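Local coordinates for protein multisubunit Na+/H+ antiporter, G subunit (Anoxybacillus flavithermus, PDB 6Z16) that probably takes part in sodium:proton exchange across the membrane as the small helical G subunit of a multisubunit CPA3-family antiporter, at residues I8-L16 / F60-N68; L16-S27 / S47-G58. One frame throughout, in Å; residues are numbered along the deposited sequence.

Contact 1. Residues I8-L16 / F60-N68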
ATOM      1  N   ILE G   8     -14.033 -22.391  28.423  1.00104.45           N
ATOM      2  CA  ILE G   8     -12.748 -22.453  27.738  1.00108.04           C
ATOM      3  C   ILE G   8     -12.405 -23.899  27.365  1.00108.73           C
ATOM      4  O   ILE G   8     -12.509 -24.814  28.183  1.00110.43           O
ATOM      5  CB  ILE G   8     -11.633 -21.773  28.594  1.00122.88           C
ATOM      6  CG1 ILE G   8     -10.285 -21.800  27.868  1.00128.41           C
ATOM      7  CG2 ILE G   8     -11.556 -22.340  30.016  1.00113.34           C
ATOM      8  CD1 ILE G   8      -9.237 -20.917  28.510  1.00117.96           C
ATOM      9  N   ALA G   9     -12.046 -24.116  26.097  1.00106.91           N
ATOM     10  CA  ALA G   9     -11.673 -25.449  25.617  1.00107.17           C
ATOM     11  C   ALA G   9     -10.510 -25.329  24.632  1.00108.35           C
ATOM     12  O   ALA G   9     -10.729 -25.236  23.421  1.00108.83           O
ATOM     13  CB  ALA G   9     -12.870 -26.150  24.989  1.00108.97           C
ATOM     14  N   ASN G  10      -9.287 -25.360  25.162  1.00109.57           N
ATOM     15  CA  ASN G  10      -8.070 -25.539  24.378  1.00100.48           C
ATOM     16  C   ASN G  10      -6.950 -25.901  25.340  1.00103.58           C
ATOM     17  O   ASN G  10      -6.861 -25.337  26.430  1.00101.30           O
ATOM     18  CB  ASN G  10      -7.677 -24.286  23.583  1.00 99.09           C
ATOM     19  CG  ASN G  10      -6.626 -24.575  22.525  1.00 98.24           C
ATOM     20  OD1 ASN G  10      -6.188 -25.711  22.355  1.00 99.06           O
ATOM     21  ND2 ASN G  10      -6.216 -23.541  21.806  1.00 95.12           N
ATOM     22  N   ALA G  11      -6.097 -26.837  24.925  1.00101.48           N
ATOM     23  CA  ALA G  11      -4.985 -27.247  25.777  1.00100.31           C
ATOM     24  C   ALA G  11      -3.886 -26.195  25.795  1.00 93.54           C
ATOM     25  O   ALA G  11      -3.297 -25.921  26.851  1.00 91.07           O
ATOM     26  CB  ALA G  11      -4.434 -28.590  25.302  1.00108.43           C
ATOM     27  N   LEU G  12      -3.613 -25.589  24.637  1.00 87.25           N
ATOM     28  CA  LEU G  12      -2.530 -24.619  24.517  1.00 92.58           C
ATOM     29  C   LEU G  12      -2.822 -23.350  25.306  1.00101.60           C
ATOM     30  O   LEU G  12      -1.929 -22.806  25.965  1.00106.65           O
ATOM     31  CB  LEU G  12      -2.293 -24.289  23.046  1.00102.76           C
ATOM     32  CG  LEU G  12      -1.146 -23.331  22.727  1.00103.99           C
ATOM     33  CD1 LEU G  12       0.177 -23.922  23.180  1.00106.07           C
ATOM     34  CD2 LEU G  12      -1.112 -23.009  21.241  1.00 98.05           C
ATOM     35  N   VAL G  13      -4.072 -22.881  25.269  1.00 97.54           N
ATOM     36  CA  VAL G  13      -4.452 -21.661  25.978  1.00 93.26           C
ATOM     37  C   VAL G  13      -4.327 -21.854  27.485  1.00 91.24           C
ATOM     38  O   VAL G  13      -3.753 -21.013  28.191  1.00 88.87           O
ATOM     39  CB  VAL G  13      -5.878 -21.245  25.578  1.00 96.44           C
ATOM     40  CG1 VAL G  13      -6.312 -20.020  26.348  1.00106.29           C
ATOM     41  CG2 VAL G  13      -5.954 -20.990  24.090  1.00 96.96           C
ATOM     42  N   VAL G  14      -4.826 -22.991  27.983  1.00 85.88           N
ATOM     43  CA  VAL G  14      -4.776 -23.301  29.410  1.00 82.59           C
ATOM     44  C   VAL G  14      -3.336 -23.457  29.879  1.00 80.58           C
ATOM     45  O   VAL G  14      -2.954 -22.928  30.934  1.00 83.33           O
ATOM     46  CB  VAL G  14      -5.618 -24.556  29.707  1.00 77.19           C
ATOM     47  CG1 VAL G  14      -5.382 -25.063  31.118  1.00 72.63           C
ATOM     48  CG2 VAL G  14      -7.093 -24.246  29.524  1.00 80.21           C
ATOM     49  N   VAL G  15      -2.499 -24.132  29.085  1.00 76.78           N
ATOM     50  CA  VAL G  15      -1.130 -24.334  29.541  1.00 80.77           C
ATOM     51  C   VAL G  15      -0.325 -23.035  29.445  1.00 81.70           C
ATOM     52  O   VAL G  15       0.560 -22.800  30.272  1.00 87.05           O
ATOM     53  CB  VAL G  15      -0.466 -25.513  28.796  1.00 78.28           C
ATOM     54  CG1 VAL G  15      -0.108 -25.175  27.362  1.00 78.53           C
ATOM     55  CG2 VAL G  15       0.746 -26.018  29.557  1.00 76.95           C
ATOM     56  N   LEU G  16      -0.678 -22.129  28.521  1.00 70.87           N
ATOM     57  CA  LEU G  16      -0.027 -20.818  28.483  1.00 71.57           C
ATOM     58  C   LEU G  16      -0.390 -19.967  29.692  1.00 71.78           C
ATOM     59  O   LEU G  16       0.489 -19.334  30.295  1.00 68.57           O
ATOM     60  CB  LEU G  16      -0.391 -20.076  27.199  1.00 71.85           C
ATOM     61  CG  LEU G  16       0.355 -20.439  25.923  1.00 72.60           C
ATOM     62  CD1 LEU G  16      -0.315 -19.781  24.743  1.00 63.99           C
ATOM     63  CD2 LEU G  16       1.798 -19.975  26.049  1.00 59.26           C
ATOM     64  N   PHE G  60      -4.901 -13.404  24.484  1.00 64.57           N
ATOM     65  CA  PHE G  60      -4.995 -13.088  23.063  1.00 56.69           C
ATOM     66  C   PHE G  60      -5.549 -14.256  22.260  1.00 56.15           C
ATOM     67  O   PHE G  60      -6.494 -14.093  21.479  1.00 49.72           O
ATOM     68  CB  PHE G  60      -3.611 -12.681  22.563  1.00 61.41           C
ATOM     69  CG  PHE G  60      -3.528 -12.507  21.090  1.00 81.62           C
ATOM     70  CD1 PHE G  60      -4.114 -11.419  20.475  1.00 87.62           C
ATOM     71  CD2 PHE G  60      -2.844 -13.430  20.316  1.00 89.69           C
ATOM     72  CE1 PHE G  60      -4.040 -11.265  19.112  1.00 92.92           C
ATOM     73  CE2 PHE G  60      -2.761 -13.282  18.952  1.00 94.97           C
ATOM     74  CZ  PHE G  60      -3.359 -12.199  18.347  1.00 92.39           C
ATOM     75  N   LEU G  61      -4.990 -15.451  22.468  1.00 63.34           N
ATOM     76  CA  LEU G  61      -5.475 -16.627  21.759  1.00 64.32           C
ATOM     77  C   LEU G  61      -6.886 -17.012  22.178  1.00 59.40           C
ATOM     78  O   LEU G  61      -7.662 -17.473  21.339  1.00 61.63           O
ATOM     79  CB  LEU G  61      -4.516 -17.796  21.968  1.00 78.29           C
ATOM     80  CG  LEU G  61      -3.163 -17.632  21.275  1.00 89.81           C
ATOM     81  CD1 LEU G  61      -2.216 -18.750  21.659  1.00 86.54           C
ATOM     82  CD2 LEU G  61      -3.349 -17.577  19.773  1.00 88.81           C
ATOM     83  N   HIS G  62      -7.254 -16.792  23.446  1.00 59.16           N
ATOM     84  CA  HIS G  62      -8.600 -17.149  23.892  1.00 69.41           C
ATOM     85  C   HIS G  62      -9.663 -16.279  23.231  1.00 79.25           C
ATOM     86  O   HIS G  62     -10.675 -16.792  22.726  1.00 77.05           O
ATOM     87  CB  HIS G  62      -8.706 -17.043  25.407  1.00 77.96           C
ATOM     88  CG  HIS G  62     -10.077 -17.335  25.926  1.00 87.85           C
ATOM     89  ND1 HIS G  62     -10.609 -18.606  25.944  1.00 92.35           N
ATOM     90  CD2 HIS G  62     -11.033 -16.520  26.428  1.00 79.64           C
ATOM     91  CE1 HIS G  62     -11.831 -18.562  26.440  1.00 90.97           C
ATOM     92  NE2 HIS G  62     -12.112 -17.308  26.743  1.00 87.27           N
ATOM     93  N   PHE G  63      -9.447 -14.958  23.216  1.00 80.22           N
ATOM     94  CA  PHE G  63     -10.415 -14.092  22.545  1.00 72.69           C
ATOM     95  C   PHE G  63     -10.369 -14.252  21.034  1.00 77.86           C
ATOM     96  O   PHE G  63     -11.384 -14.034  20.365  1.00 81.98           O
ATOM     97  CB  PHE G  63     -10.202 -12.627  22.913  1.00 62.40           C
ATOM     98  CG  PHE G  63     -10.600 -12.297  24.313  1.00 58.74           C
ATOM     99  CD1 PHE G  63     -11.935 -12.308  24.678  1.00 52.32           C
ATOM    100  CD2 PHE G  63      -9.653 -11.928  25.250  1.00 62.38           C
ATOM    101  CE1 PHE G  63     -12.312 -12.002  25.961  1.00 63.66           C
ATOM    102  CE2 PHE G  63     -10.024 -11.613  26.535  1.00 66.30           C
ATOM    103  CZ  PHE G  63     -11.358 -11.652  26.891  1.00 68.59           C
ATOM    104  N   PHE G  64      -9.216 -14.637  20.479  1.00 76.16           N
ATOM    105  CA  PHE G  64      -9.146 -14.887  19.047  1.00 68.03           C
ATOM    106  C   PHE G  64      -9.902 -16.148  18.656  1.00 67.90           C
ATOM    107  O   PHE G  64     -10.477 -16.204  17.565  1.00 73.92           O
ATOM    108  CB  PHE G  64      -7.684 -14.976  18.609  1.00 87.58           C
ATOM    109  CG  PHE G  64      -7.503 -15.187  17.136  1.00 99.63           C
ATOM    110  CD1 PHE G  64      -7.725 -14.153  16.244  1.00105.23           C
ATOM    111  CD2 PHE G  64      -7.096 -16.417  16.645  1.00 97.70           C
ATOM    112  CE1 PHE G  64      -7.558 -14.343  14.885  1.00108.75           C
ATOM    113  CE2 PHE G  64      -6.927 -16.615  15.288  1.00102.14           C
ATOM    114  CZ  PHE G  64      -7.157 -15.577  14.408  1.00107.24           C
ATOM    115  N   ILE G  65      -9.929 -17.159  19.522  1.00 74.43           N
ATOM    116  CA  ILE G  65     -10.575 -18.418  19.164  1.00 82.07           C
ATOM    117  C   ILE G  65     -12.067 -18.396  19.481  1.00 89.90           C
ATOM    118  O   ILE G  65     -12.893 -18.540  18.574  1.00 85.12           O
ATOM    119  CB  ILE G  65      -9.881 -19.615  19.839  1.00 80.09           C
ATOM    120  CG1 ILE G  65      -8.480 -19.803  19.260  1.00 72.39           C
ATOM    121  CG2 ILE G  65     -10.683 -20.886  19.630  1.00 77.54           C
ATOM    122  CD1 ILE G  65      -7.623 -20.756  20.046  1.00 62.88           C
ATOM    123  N   GLU G  66     -12.444 -18.221  20.750  1.00 99.49           N
ATOM    124  CA  GLU G  66     -13.850 -18.419  21.099  1.00115.89           C
ATOM    125  C   GLU G  66     -14.719 -17.187  20.895  1.00122.22           C
ATOM    126  O   GLU G  66     -15.890 -17.205  21.287  1.00123.18           O
ATOM    127  CB  GLU G  66     -14.010 -18.910  22.539  1.00122.97           C
ATOM    128  CG  GLU G  66     -13.707 -20.382  22.738  1.00128.06           C
ATOM    129  CD  GLU G  66     -14.006 -20.841  24.150  1.00129.16           C
ATOM    130  OE1 GLU G  66     -14.341 -19.984  24.992  1.00131.33           O
ATOM    131  OE2 GLU G  66     -13.912 -22.055  24.419  1.00126.82           O
ATOM    132  N   ASN G  67     -14.194 -16.125  20.296  1.00121.73           N
ATOM    133  CA  ASN G  67     -15.015 -14.977  19.952  1.00119.63           C
ATOM    134  C   ASN G  67     -14.821 -14.497  18.524  1.00112.69           C
ATOM    135  O   ASN G  67     -15.628 -13.681  18.066  1.00115.30           O
ATOM    136  CB  ASN G  67     -14.745 -13.807  20.910  1.00121.81           C
ATOM    137  CG  ASN G  67     -15.112 -14.132  22.344  1.00119.25           C
ATOM    138  OD1 ASN G  67     -14.262 -14.128  23.230  1.00120.12           O
ATOM    139  ND2 ASN G  67     -16.382 -14.436  22.573  1.00114.74           N
ATOM    140  N   ASN G  68     -13.795 -14.993  17.816  1.00104.99           N
ATOM    141  CA  ASN G  68     -13.410 -14.562  16.466  1.00100.38           C
ATOM    142  C   ASN G  68     -13.176 -13.049  16.423  1.00 93.05           C
ATOM    143  O   ASN G  68     -13.613 -12.352  15.505  1.00 91.71           O
ATOM    144  CB  ASN G  68     -14.438 -15.013  15.421  1.00110.51           C
ATOM    145  CG  ASN G  68     -13.889 -15.005  14.005  1.00114.35           C
ATOM    146  OD1 ASN G  68     -12.728 -14.667  13.775  1.00113.12           O
ATOM    147  ND2 ASN G  68     -14.730 -15.374  13.045  1.00113.58           N
TER
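Val13 and His62 mark the closest backbone approach of 8-16 and 60-68, their CA atoms 6.5 Å apart, where helix 11-16 and helix 60-66 run antiparallel at 156° with their axes 9.8 Å from each other. Between the helices the contact is made by side chains. Val13 divides its two methyls between neighbouring residues of helix 60-66: CG1, anti to the backbone N (chi1 177°), lies 3.9 Å from His62 CB, while CG2 turns to Leu61 CB and, more distantly, to the end of Ile65. Leu61 sends CD1 across Leu16 at about a right angle, meeting Leu16 CD1 at 3.8 Å. Ahead of helix 11-33, Ile8 packs against the imidazole. Extended through CG1 to CD1, it approaches the ring obliquely, and its CD1 comes within 3.7 Å of His62 ND1. An alanine in place of His62 would probably leave Ile8 CG1 and CD1 without the ring they touch, and a gap beside them. The carboxylate of Glu66 reaches the same N-terminal arm, where OE2 accepts a weak, bent bond of 3.2 Å from Ala9 N. Asn10 is the N-cap of the first helix; its OD1 takes a weak bond from Leu12 N, and its ND2 rests against Ile65 CD1. In a neighbouring subunit, Leu3 packs on Ile8 and Met50 on His62. The whole is the open end of an antiparallel helical hairpin, probably membrane-spanning, where the start of helix 11-33 meets the end of helix 37-66.

Contact 2. Residues L16-S27 / S47-G58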
ATOM      1  N   LEU G  16      -0.678 -22.129  28.521  1.00 70.87           N
ATOM      2  CA  LEU G  16      -0.027 -20.818  28.483  1.00 71.57           C
ATOM      3  C   LEU G  16      -0.390 -19.967  29.692  1.00 71.78           C
ATOM      4  O   LEU G  16       0.489 -19.334  30.295  1.00 68.57           O
ATOM      5  CB  LEU G  16      -0.391 -20.076  27.199  1.00 71.85           C
ATOM      6  CG  LEU G  16       0.355 -20.439  25.923  1.00 72.60           C
ATOM      7  CD1 LEU G  16      -0.315 -19.781  24.743  1.00 63.99           C
ATOM      8  CD2 LEU G  16       1.798 -19.975  26.049  1.00 59.26           C
ATOM      9  N   ILE G  17      -1.676 -19.949  30.057  1.00 70.70           N
ATOM     10  CA  ILE G  17      -2.132 -19.163  31.204  1.00 71.98           C
ATOM     11  C   ILE G  17      -1.501 -19.676  32.494  1.00 76.24           C
ATOM     12  O   ILE G  17      -0.950 -18.900  33.291  1.00 74.24           O
ATOM     13  CB  ILE G  17      -3.668 -19.180  31.275  1.00 69.13           C
ATOM     14  CG1 ILE G  17      -4.258 -18.445  30.075  1.00 74.15           C
ATOM     15  CG2 ILE G  17      -4.154 -18.552  32.560  1.00 72.33           C
ATOM     16  CD1 ILE G  17      -5.720 -18.707  29.866  1.00 74.13           C
ATOM     17  N   LEU G  18      -1.520 -20.998  32.691  1.00 76.40           N
ATOM     18  CA  LEU G  18      -0.956 -21.555  33.914  1.00 71.10           C
ATOM     19  C   LEU G  18       0.564 -21.454  33.951  1.00 60.02           C
ATOM     20  O   LEU G  18       1.130 -21.241  35.027  1.00 53.91           O
ATOM     21  CB  LEU G  18      -1.404 -23.003  34.096  1.00 84.04           C
ATOM     22  CG  LEU G  18      -2.718 -23.256  34.846  1.00 99.07           C
ATOM     23  CD1 LEU G  18      -3.967 -22.861  34.071  1.00100.80           C
ATOM     24  CD2 LEU G  18      -2.794 -24.714  35.256  1.00108.21           C
ATOM     25  N   LEU G  19       1.237 -21.562  32.800  1.00 53.82           N
ATOM     26  CA  LEU G  19       2.689 -21.438  32.784  1.00 52.40           C
ATOM     27  C   LEU G  19       3.113 -20.008  33.085  1.00 60.03           C
ATOM     28  O   LEU G  19       4.085 -19.791  33.823  1.00 64.95           O
ATOM     29  CB  LEU G  19       3.235 -21.910  31.433  1.00 60.92           C
ATOM     30  CG  LEU G  19       4.721 -22.254  31.213  1.00 73.77           C
ATOM     31  CD1 LEU G  19       5.646 -21.054  30.984  1.00 82.16           C
ATOM     32  CD2 LEU G  19       5.232 -23.105  32.367  1.00 65.15           C
ATOM     33  N   GLY G  20       2.380 -19.023  32.555  1.00 57.35           N
ATOM     34  CA  GLY G  20       2.673 -17.636  32.885  1.00 53.57           C
ATOM     35  C   GLY G  20       2.429 -17.314  34.347  1.00 51.14           C
ATOM     36  O   GLY G  20       3.225 -16.605  34.975  1.00 46.78           O
ATOM     37  N   ALA G  21       1.358 -17.878  34.923  1.00 56.70           N
ATOM     38  CA  ALA G  21       1.075 -17.667  36.342  1.00 66.11           C
ATOM     39  C   ALA G  21       2.161 -18.272  37.235  1.00 75.76           C
ATOM     40  O   ALA G  21       2.681 -17.601  38.141  1.00 70.44           O
ATOM     41  CB  ALA G  21      -0.295 -18.247  36.684  1.00 50.31           C
ATOM     42  N   VAL G  22       2.530 -19.535  36.976  1.00 72.46           N
ATOM     43  CA  VAL G  22       3.547 -20.224  37.773  1.00 62.70           C
ATOM     44  C   VAL G  22       4.904 -19.546  37.624  1.00 58.48           C
ATOM     45  O   VAL G  22       5.665 -19.421  38.592  1.00 63.37           O
ATOM     46  CB  VAL G  22       3.590 -21.715  37.380  1.00 53.11           C
ATOM     47  CG1 VAL G  22       4.779 -22.430  37.979  1.00 47.16           C
ATOM     48  CG2 VAL G  22       2.323 -22.402  37.842  1.00 57.32           C
ATOM     49  N   LEU G  23       5.196 -19.026  36.436  1.00 51.84           N
ATOM     50  CA  LEU G  23       6.473 -18.365  36.226  1.00 54.17           C
ATOM     51  C   LEU G  23       6.512 -16.999  36.909  1.00 60.70           C
ATOM     52  O   LEU G  23       7.574 -16.565  37.381  1.00 62.18           O
ATOM     53  CB  LEU G  23       6.707 -18.282  34.725  1.00 66.08           C
ATOM     54  CG  LEU G  23       8.055 -17.980  34.114  1.00 67.25           C
ATOM     55  CD1 LEU G  23       9.039 -19.002  34.605  1.00 63.30           C
ATOM     56  CD2 LEU G  23       7.858 -18.132  32.628  1.00 68.38           C
ATOM     57  N   THR G  24       5.354 -16.341  37.042  1.00 67.91           N
ATOM     58  CA  THR G  24       5.286 -15.119  37.843  1.00 70.11           C
ATOM     59  C   THR G  24       5.485 -15.415  39.331  1.00 77.65           C
ATOM     60  O   THR G  24       6.167 -14.660  40.039  1.00 78.10           O
ATOM     61  CB  THR G  24       3.949 -14.423  37.604  1.00 61.97           C
ATOM     62  OG1 THR G  24       3.759 -14.253  36.197  1.00 62.47           O
ATOM     63  CG2 THR G  24       3.936 -13.055  38.245  1.00 58.44           C
ATOM     64  N   LEU G  25       4.907 -16.518  39.820  1.00 75.17           N
ATOM     65  CA  LEU G  25       5.135 -16.918  41.211  1.00 70.34           C
ATOM     66  C   LEU G  25       6.589 -17.296  41.460  1.00 59.30           C
ATOM     67  O   LEU G  25       7.116 -17.065  42.556  1.00 51.36           O
ATOM     68  CB  LEU G  25       4.228 -18.085  41.581  1.00 73.45           C
ATOM     69  CG  LEU G  25       4.223 -18.604  43.020  1.00 70.21           C
ATOM     70  CD1 LEU G  25       3.763 -17.527  43.983  1.00 63.43           C
ATOM     71  CD2 LEU G  25       3.330 -19.823  43.123  1.00 71.40           C
ATOM     72  N   LEU G  26       7.246 -17.868  40.454  1.00 67.78           N
ATOM     73  CA  LEU G  26       8.677 -18.126  40.538  1.00 68.29           C
ATOM     74  C   LEU G  26       9.473 -16.831  40.613  1.00 50.49           C
ATOM     75  O   LEU G  26      10.468 -16.751  41.344  1.00 47.20           O
ATOM     76  CB  LEU G  26       9.114 -18.960  39.342  1.00 78.24           C
ATOM     77  CG  LEU G  26      10.592 -19.292  39.215  1.00 80.86           C
ATOM     78  CD1 LEU G  26      11.078 -20.137  40.379  1.00 72.15           C
ATOM     79  CD2 LEU G  26      10.772 -20.002  37.910  1.00 84.23           C
ATOM     80  N   SER G  27       9.039 -15.806  39.874  1.00 54.02           N
ATOM     81  CA  SER G  27       9.646 -14.482  40.007  1.00 69.48           C
ATOM     82  C   SER G  27       9.473 -13.924  41.415  1.00 71.92           C
ATOM     83  O   SER G  27      10.380 -13.284  41.956  1.00 68.10           O
ATOM     84  CB  SER G  27       9.043 -13.520  38.988  1.00 80.76           C
ATOM     85  OG  SER G  27       9.562 -12.217  39.160  1.00 83.43           O
ATOM     86  N   SER G  47      11.996 -13.338  34.726  1.00 64.59           N
ATOM     87  CA  SER G  47      10.914 -14.278  34.959  1.00 67.63           C
ATOM     88  C   SER G  47       9.545 -13.620  34.881  1.00 65.01           C
ATOM     89  O   SER G  47       8.636 -14.194  34.271  1.00 74.14           O
ATOM     90  CB  SER G  47      11.096 -14.975  36.301  1.00 85.99           C
ATOM     91  OG  SER G  47      10.038 -15.890  36.515  1.00 91.91           O
ATOM     92  N   THR G  48       9.354 -12.419  35.452  1.00 67.81           N
ATOM     93  CA  THR G  48       8.020 -11.850  35.328  1.00 73.18           C
ATOM     94  C   THR G  48       7.781 -11.270  33.941  1.00 62.41           C
ATOM     95  O   THR G  48       6.618 -11.219  33.527  1.00 56.41           O
ATOM     96  CB  THR G  48       7.725 -10.802  36.418  1.00 86.28           C
ATOM     97  OG1 THR G  48       6.311 -10.758  36.632  1.00 88.04           O
ATOM     98  CG2 THR G  48       8.126  -9.393  36.003  1.00 88.85           C
ATOM     99  N   THR G  49       8.843 -10.937  33.181  1.00 61.98           N
ATOM    100  CA  THR G  49       8.657 -10.540  31.788  1.00 60.02           C
ATOM    101  C   THR G  49       8.104 -11.692  30.951  1.00 61.66           C
ATOM    102  O   THR G  49       7.081 -11.543  30.260  1.00 61.95           O
ATOM    103  CB  THR G  49       9.985 -10.037  31.223  1.00 59.26           C
ATOM    104  OG1 THR G  49      10.436  -8.914  31.989  1.00 61.61           O
ATOM    105  CG2 THR G  49       9.833  -9.614  29.790  1.00 57.92           C
ATOM    106  N   LEU G  50       8.740 -12.870  31.039  1.00 56.79           N
ATOM    107  CA  LEU G  50       8.224 -13.997  30.264  1.00 53.47           C
ATOM    108  C   LEU G  50       6.884 -14.498  30.803  1.00 51.91           C
ATOM    109  O   LEU G  50       6.027 -14.917  30.013  1.00 61.78           O
ATOM    110  CB  LEU G  50       9.251 -15.126  30.201  1.00 69.39           C
ATOM    111  CG  LEU G  50       8.848 -16.365  29.390  1.00 71.31           C
ATOM    112  CD1 LEU G  50       8.512 -15.990  27.959  1.00 57.71           C
ATOM    113  CD2 LEU G  50       9.926 -17.419  29.412  1.00 68.51           C
ATOM    114  N   GLY G  51       6.650 -14.389  32.117  1.00 42.33           N
ATOM    115  CA  GLY G  51       5.366 -14.797  32.665  1.00 42.08           C
ATOM    116  C   GLY G  51       4.210 -13.944  32.176  1.00 60.86           C
ATOM    117  O   GLY G  51       3.166 -14.471  31.772  1.00 62.11           O
ATOM    118  N   ILE G  52       4.394 -12.620  32.162  1.00 69.12           N
ATOM    119  CA  ILE G  52       3.309 -11.757  31.709  1.00 75.68           C
ATOM    120  C   ILE G  52       3.101 -11.880  30.201  1.00 78.07           C
ATOM    121  O   ILE G  52       1.956 -11.810  29.731  1.00 77.64           O
ATOM    122  CB  ILE G  52       3.543 -10.300  32.166  1.00 82.63           C
ATOM    123  CG1 ILE G  52       2.314  -9.446  31.899  1.00 85.33           C
ATOM    124  CG2 ILE G  52       4.686  -9.661  31.458  1.00 91.78           C
ATOM    125  CD1 ILE G  52       1.134  -9.931  32.596  1.00 95.22           C
ATOM    126  N   MET G  53       4.165 -12.144  29.423  1.00 70.55           N
ATOM    127  CA  MET G  53       3.930 -12.343  27.997  1.00 56.52           C
ATOM    128  C   MET G  53       3.218 -13.658  27.714  1.00 55.40           C
ATOM    129  O   MET G  53       2.391 -13.715  26.802  1.00 62.95           O
ATOM    130  CB  MET G  53       5.229 -12.256  27.214  1.00 54.96           C
ATOM    131  CG  MET G  53       5.748 -10.850  27.123  1.00 64.65           C
ATOM    132  SD  MET G  53       7.137 -10.745  25.999  1.00 83.21           S
ATOM    133  CE  MET G  53       8.369 -11.535  26.999  1.00 88.34           C
ATOM    134  N   CYS G  54       3.480 -14.700  28.509  1.00 53.85           N
ATOM    135  CA  CYS G  54       2.740 -15.948  28.339  1.00 57.16           C
ATOM    136  C   CYS G  54       1.268 -15.785  28.709  1.00 55.49           C
ATOM    137  O   CYS G  54       0.390 -16.322  28.017  1.00 50.41           O
ATOM    138  CB  CYS G  54       3.386 -17.057  29.166  1.00 77.56           C
ATOM    139  SG  CYS G  54       5.004 -17.600  28.572  1.00119.31           S
ATOM    140  N   ILE G  55       0.979 -15.016  29.766  1.00 60.14           N
ATOM    141  CA  ILE G  55      -0.413 -14.764  30.153  1.00 62.65           C
ATOM    142  C   ILE G  55      -1.143 -13.959  29.079  1.00 68.88           C
ATOM    143  O   ILE G  55      -2.290 -14.269  28.718  1.00 66.30           O
ATOM    144  CB  ILE G  55      -0.466 -14.063  31.525  1.00 63.45           C
ATOM    145  CG1 ILE G  55       0.062 -14.981  32.619  1.00 66.62           C
ATOM    146  CG2 ILE G  55      -1.878 -13.658  31.885  1.00 69.61           C
ATOM    147  CD1 ILE G  55       0.333 -14.266  33.916  1.00 72.20           C
ATOM    148  N   LEU G  56      -0.480 -12.937  28.522  1.00 59.37           N
ATOM    149  CA  LEU G  56      -1.127 -12.105  27.510  1.00 56.28           C
ATOM    150  C   LEU G  56      -1.304 -12.849  26.192  1.00 63.01           C
ATOM    151  O   LEU G  56      -2.303 -12.641  25.498  1.00 67.21           O
ATOM    152  CB  LEU G  56      -0.338 -10.818  27.294  1.00 58.31           C
ATOM    153  CG  LEU G  56      -0.315  -9.823  28.450  1.00 66.18           C
ATOM    154  CD1 LEU G  56       0.580  -8.645  28.123  1.00 60.77           C
ATOM    155  CD2 LEU G  56      -1.714  -9.372  28.790  1.00 59.27           C
ATOM    156  N   LEU G  57      -0.351 -13.721  25.832  1.00 64.59           N
ATOM    157  CA  LEU G  57      -0.534 -14.590  24.671  1.00 54.91           C
ATOM    158  C   LEU G  57      -1.702 -15.543  24.864  1.00 54.26           C
ATOM    159  O   LEU G  57      -2.459 -15.797  23.921  1.00 51.55           O
ATOM    160  CB  LEU G  57       0.740 -15.381  24.383  1.00 73.11           C
ATOM    161  CG  LEU G  57       1.925 -14.717  23.689  1.00 83.70           C
ATOM    162  CD1 LEU G  57       3.125 -15.635  23.736  1.00 79.82           C
ATOM    163  CD2 LEU G  57       1.562 -14.416  22.251  1.00 86.51           C
ATOM    164  N   GLY G  58      -1.875 -16.066  26.082  1.00 57.99           N
ATOM    165  CA  GLY G  58      -3.017 -16.928  26.346  1.00 59.31           C
ATOM    166  C   GLY G  58      -4.346 -16.204  26.227  1.00 58.46           C
ATOM    167  O   GLY G  58      -5.299 -16.730  25.644  1.00 56.08           O
TER
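Gly20 O is gripped twice by Thr24, from opposite faces of its carbonyl plane: by the backbone N at 3.0 Å, and by OG1 at 2.7 Å, tilted 29° from that plane. The second bond satisfies the buried hydroxyl within its own helix. The Thr24 side chain sits as a knob in the hole among Thr48, Gly51, Ile52 and Ile55. OG1 lies over Gly51 CA, while CG2, anti to the backbone N, meets Thr48 OG1 at 3.7 Å. Ile55 returns the knob, entering among Ile17, Gly20, Ala21 and Thr24 with CG1 and CD1 laid along Gly20; CD1 is 3.7 Å from Gly20 C. Such closeness depends on glycine: Gly20 CA stands 3.4 Å from Gly51 O, and a CB on either residue would collide with the opposite helix. Gly58 likewise makes room for Ile17 and for Leu16 CB. To one side the Leu23 and Leu50 side chains cross obliquely, Leu23 CD2 3.8 Å from Leu50 CG. Ser47 OG approaches Leu23 O at 2.7 Å, beside Ser27 CB. Asn72 of a neighbouring subunit covers Leu23, Ser47 and Leu50, while helix 72-98 packs on Ile52 and Met53. With axes only 7.4 Å apart at 159°, this is an antiparallel helix pair, probably membrane-spanning, packed through small residues, with reciprocal knobs-into-holes at its glycine crossing.

Contacts 1 and 2 are successive levels of one hairpin made by helix 11-33 and helix 37-66, their centres about 15 Å apart. Leu16 belongs to both, and Val13 CG1 lies 3.5 Å from Gly58 O where they join. Contact 2 is nested within the chain loop closed by contact 1 and lies about 7 Å from the centre of the chain, against about 21 Å for contact 1. The axes separate from 7.4 Å in the glycine-lined 16-27/47-58 pair to 9.8 Å in 8-16/60-68, where Val13, Leu16, Leu61 and His62 meet in place of glycines. The bound phosphatidylethanolamine is remote, about 13 Å from the side chain of Leu57.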